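Local coordinates for mandelate racemase/muconate lactonizing protein (Paenibacillus sp., PDB 3V5C) that probably dehydrates galacturonate as a magnesium-dependent member of the enolase superfamily, at residues A[47-58]-A[369-378]. The protein carries 1 engineered substitution. Residues are numbered along the deposited sequence; the frame is centred on the assembly and turned at random.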
# COMPACT_ATOMS: atom_id res chain seq x y z
N ILE A 47 -2.48 -13.84 8.68
CA ILE A 47 -1.06 -14.14 8.72
C ILE A 47 -0.85 -15.64 8.59
O ILE A 47 -1.64 -16.43 9.10
CB ILE A 47 -0.45 -13.65 10.05
CG1 ILE A 47 -0.40 -12.12 10.08
CG2 ILE A 47 0.92 -14.27 10.32
CD1 ILE A 47 0.60 -11.52 9.13
N ALA A 48 0.21 -16.03 7.89
CA ALA A 48 0.66 -17.41 7.95
C ALA A 48 2.07 -17.47 8.53
O ALA A 48 2.88 -16.56 8.34
CB ALA A 48 0.64 -18.06 6.56
N ARG A 49 2.35 -18.56 9.22
CA ARG A 49 3.66 -18.87 9.73
C ARG A 49 4.12 -20.14 8.99
O ARG A 49 3.44 -21.17 9.05
CB ARG A 49 3.58 -19.11 11.23
CG ARG A 49 4.87 -19.55 11.91
CD ARG A 49 4.74 -19.40 13.44
NE ARG A 49 3.90 -20.42 14.07
CZ ARG A 49 3.40 -20.33 15.30
NH1 ARG A 49 2.67 -21.32 15.80
NH2 ARG A 49 3.62 -19.24 16.04
N ILE A 50 5.22 -20.06 8.26
CA ILE A 50 5.73 -21.24 7.55
C ILE A 50 6.99 -21.74 8.24
O ILE A 50 7.79 -20.95 8.73
CB ILE A 50 5.99 -20.92 6.05
CG1 ILE A 50 6.22 -22.20 5.23
CG2 ILE A 50 7.16 -19.93 5.88
CD1 ILE A 50 6.19 -21.96 3.71
N THR A 51 7.17 -23.05 8.30
CA THR A 51 8.39 -23.61 8.86
C THR A 51 9.09 -24.40 7.77
O THR A 51 8.49 -25.30 7.19
CB THR A 51 8.09 -24.55 10.03
OG1 THR A 51 7.34 -23.87 11.05
CG2 THR A 51 9.40 -25.07 10.64
N ILE A 52 10.34 -24.04 7.50
CA ILE A 52 11.16 -24.70 6.49
C ILE A 52 12.49 -25.00 7.16
O ILE A 52 13.10 -24.12 7.78
CB ILE A 52 11.40 -23.81 5.26
CG1 ILE A 52 10.08 -23.52 4.53
CG2 ILE A 52 12.43 -24.45 4.30
CD1 ILE A 52 10.17 -22.32 3.59
N ASP A 53 12.94 -26.25 7.06
CA ASP A 53 14.21 -26.65 7.65
C ASP A 53 14.36 -26.12 9.09
O ASP A 53 15.38 -25.54 9.44
CB ASP A 53 15.37 -26.15 6.79
CG ASP A 53 16.71 -26.74 7.21
OD1 ASP A 53 16.72 -27.94 7.54
OD2 ASP A 53 17.72 -26.01 7.21
N GLY A 54 13.32 -26.31 9.89
CA GLY A 54 13.38 -25.98 11.31
C GLY A 54 13.40 -24.51 11.71
O GLY A 54 13.66 -24.18 12.88
N GLN A 55 13.13 -23.63 10.75
CA GLN A 55 13.10 -22.19 11.00
C GLN A 55 11.74 -21.66 10.55
O GLN A 55 11.15 -22.18 9.61
CB GLN A 55 14.22 -21.50 10.22
CG GLN A 55 14.04 -20.00 9.96
CD GLN A 55 14.42 -19.14 11.16
OE1 GLN A 55 15.53 -19.24 11.70
NE2 GLN A 55 13.49 -18.28 11.58
N THR A 56 11.25 -20.63 11.23
CA THR A 56 9.97 -20.01 10.86
C THR A 56 10.09 -18.68 10.11
O THR A 56 11.03 -17.91 10.30
CB THR A 56 9.06 -19.74 12.09
OG1 THR A 56 9.75 -18.88 13.01
CG2 THR A 56 8.67 -21.04 12.78
N GLY A 57 9.11 -18.41 9.25
CA GLY A 57 8.95 -17.09 8.67
C GLY A 57 7.48 -16.74 8.77
O GLY A 57 6.62 -17.63 8.73
N TYR A 58 7.18 -15.45 8.90
CA TYR A 58 5.83 -14.96 9.08
C TYR A 58 5.47 -13.98 7.96
O TYR A 58 6.31 -13.21 7.50
CB TYR A 58 5.77 -14.15 10.38
CG TYR A 58 5.65 -14.94 11.67
CD1 TYR A 58 4.39 -15.17 12.24
CD2 TYR A 58 6.78 -15.36 12.37
CE1 TYR A 58 4.26 -15.85 13.43
CE2 TYR A 58 6.64 -16.06 13.59
CZ TYR A 58 5.39 -16.29 14.10
OH TYR A 58 5.22 -16.96 15.30
N PHE A 369 6.87 -11.11 15.37
CA PHE A 369 5.59 -11.64 15.81
C PHE A 369 5.68 -12.32 17.16
O PHE A 369 6.71 -12.89 17.52
CB PHE A 369 4.99 -12.58 14.75
CG PHE A 369 4.54 -11.86 13.51
CD1 PHE A 369 3.21 -11.52 13.32
CD2 PHE A 369 5.46 -11.50 12.54
CE1 PHE A 369 2.80 -10.83 12.18
CE2 PHE A 369 5.05 -10.82 11.37
CZ PHE A 369 3.72 -10.48 11.21
N ASP A 370 4.60 -12.20 17.92
CA ASP A 370 4.48 -12.84 19.23
C ASP A 370 4.14 -14.29 18.97
O ASP A 370 3.00 -14.62 18.65
CB ASP A 370 3.37 -12.14 20.03
CG ASP A 370 3.21 -12.71 21.43
OD1 ASP A 370 3.55 -13.89 21.63
OD2 ASP A 370 2.73 -11.96 22.32
N ASP A 371 5.13 -15.18 19.07
CA ASP A 371 4.90 -16.57 18.73
C ASP A 371 3.75 -17.18 19.53
O ASP A 371 2.91 -17.90 18.98
CB ASP A 371 6.14 -17.44 18.99
CG ASP A 371 7.32 -17.12 18.07
OD1 ASP A 371 7.15 -16.76 16.89
OD2 ASP A 371 8.47 -17.29 18.55
N GLU A 372 3.70 -16.89 20.83
CA GLU A 372 2.72 -17.54 21.70
C GLU A 372 1.31 -17.07 21.41
O GLU A 372 0.35 -17.83 21.48
CB GLU A 372 3.05 -17.30 23.18
CG GLU A 372 4.24 -18.06 23.67
CD GLU A 372 5.54 -17.57 23.07
OE1 GLU A 372 5.67 -16.34 22.85
OE2 GLU A 372 6.42 -18.42 22.82
N LEU A 373 1.17 -15.79 21.10
CA LEU A 373 -0.14 -15.26 20.77
C LEU A 373 -0.61 -15.81 19.44
O LEU A 373 -1.77 -16.19 19.29
CB LEU A 373 -0.11 -13.73 20.73
CG LEU A 373 -1.45 -13.11 20.34
CD1 LEU A 373 -2.56 -13.43 21.34
CD2 LEU A 373 -1.32 -11.60 20.15
N VAL A 374 0.29 -15.86 18.47
CA VAL A 374 -0.09 -16.41 17.18
C VAL A 374 -0.49 -17.88 17.33
O VAL A 374 -1.47 -18.32 16.75
CB VAL A 374 1.03 -16.24 16.17
CG1 VAL A 374 0.68 -16.94 14.88
CG2 VAL A 374 1.25 -14.75 15.94
N THR A 375 0.27 -18.63 18.13
CA THR A 375 -0.08 -20.02 18.38
C THR A 375 -1.49 -20.16 18.97
O THR A 375 -2.28 -20.99 18.53
CB THR A 375 0.96 -20.71 19.27
OG1 THR A 375 2.18 -20.83 18.53
CG2 THR A 375 0.49 -22.09 19.66
N TYR A 376 -1.80 -19.32 19.95
CA TYR A 376 -3.14 -19.31 20.52
C TYR A 376 -4.22 -19.05 19.47
O TYR A 376 -5.24 -19.74 19.44
CB TYR A 376 -3.23 -18.26 21.64
CG TYR A 376 -4.65 -18.05 22.14
CD1 TYR A 376 -5.24 -18.96 22.99
CD2 TYR A 376 -5.39 -16.95 21.73
CE1 TYR A 376 -6.54 -18.77 23.46
CE2 TYR A 376 -6.68 -16.75 22.19
CZ TYR A 376 -7.25 -17.67 23.06
OH TYR A 376 -8.54 -17.48 23.51
N LEU A 377 -3.99 -18.05 18.62
CA LEU A 377 -4.95 -17.71 17.58
C LEU A 377 -5.09 -18.80 16.51
O LEU A 377 -6.19 -19.04 16.01
CB LEU A 377 -4.55 -16.39 16.92
CG LEU A 377 -4.70 -15.20 17.87
CD1 LEU A 377 -4.20 -13.90 17.24
CD2 LEU A 377 -6.15 -15.04 18.34
N ILE A 378 -3.99 -19.45 16.17
CA ILE A 378 -4.01 -20.56 15.22
C ILE A 378 -4.92 -21.66 15.78
O ILE A 378 -5.80 -22.19 15.10
CB ILE A 378 -2.60 -21.15 15.02
CG1 ILE A 378 -1.71 -20.17 14.24
CG2 ILE A 378 -2.66 -22.49 14.28
CD1 ILE A 378 -0.19 -20.46 14.35
O HOH W 1 8.52 -18.95 15.43
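Helix 371-378 crosses strand 47-52 at 108°, with 10.5 Å between the two axes, and the CA atoms of Arg49 and Val374 are 8.7 Å apart, the nearest across this part of the contact. Tyr58 and Phe369 lie nearly parallel but slid apart. Their planes differ by 7°, and Phe369 CB sits over the centre of the tyrosine ring, 3.6 Å from its centroid, in a CH-pi contact. Arg49 CG covers the opposite face near the rim. Tyr58 OH donates to Asp371 OD1 on its anti side at 2.5 Å, and accepts an almost straight bond of 2.9 Å from Arg49 NH2. The arginine chain bends at chi3 (74°), which turns the guanidinium toward the helix. Its NH1 gives an in-plane bond of 2.8 Å to Thr375 OG1, while Ile378 CD1 lies over one face. A phenylalanine in place of Tyr58 would probably leave Arg49 NH2 and Asp371 OD1 without the hydroxyl that joins them. A water also joins Asp371 OD1 to Thr56 OG1. Strand 14-30 pairs with strand 42-52 and supplies Glu18, which forms a salt bridge with Arg49 NE; Ile378 and Leu377 of the helix pack on this same strand.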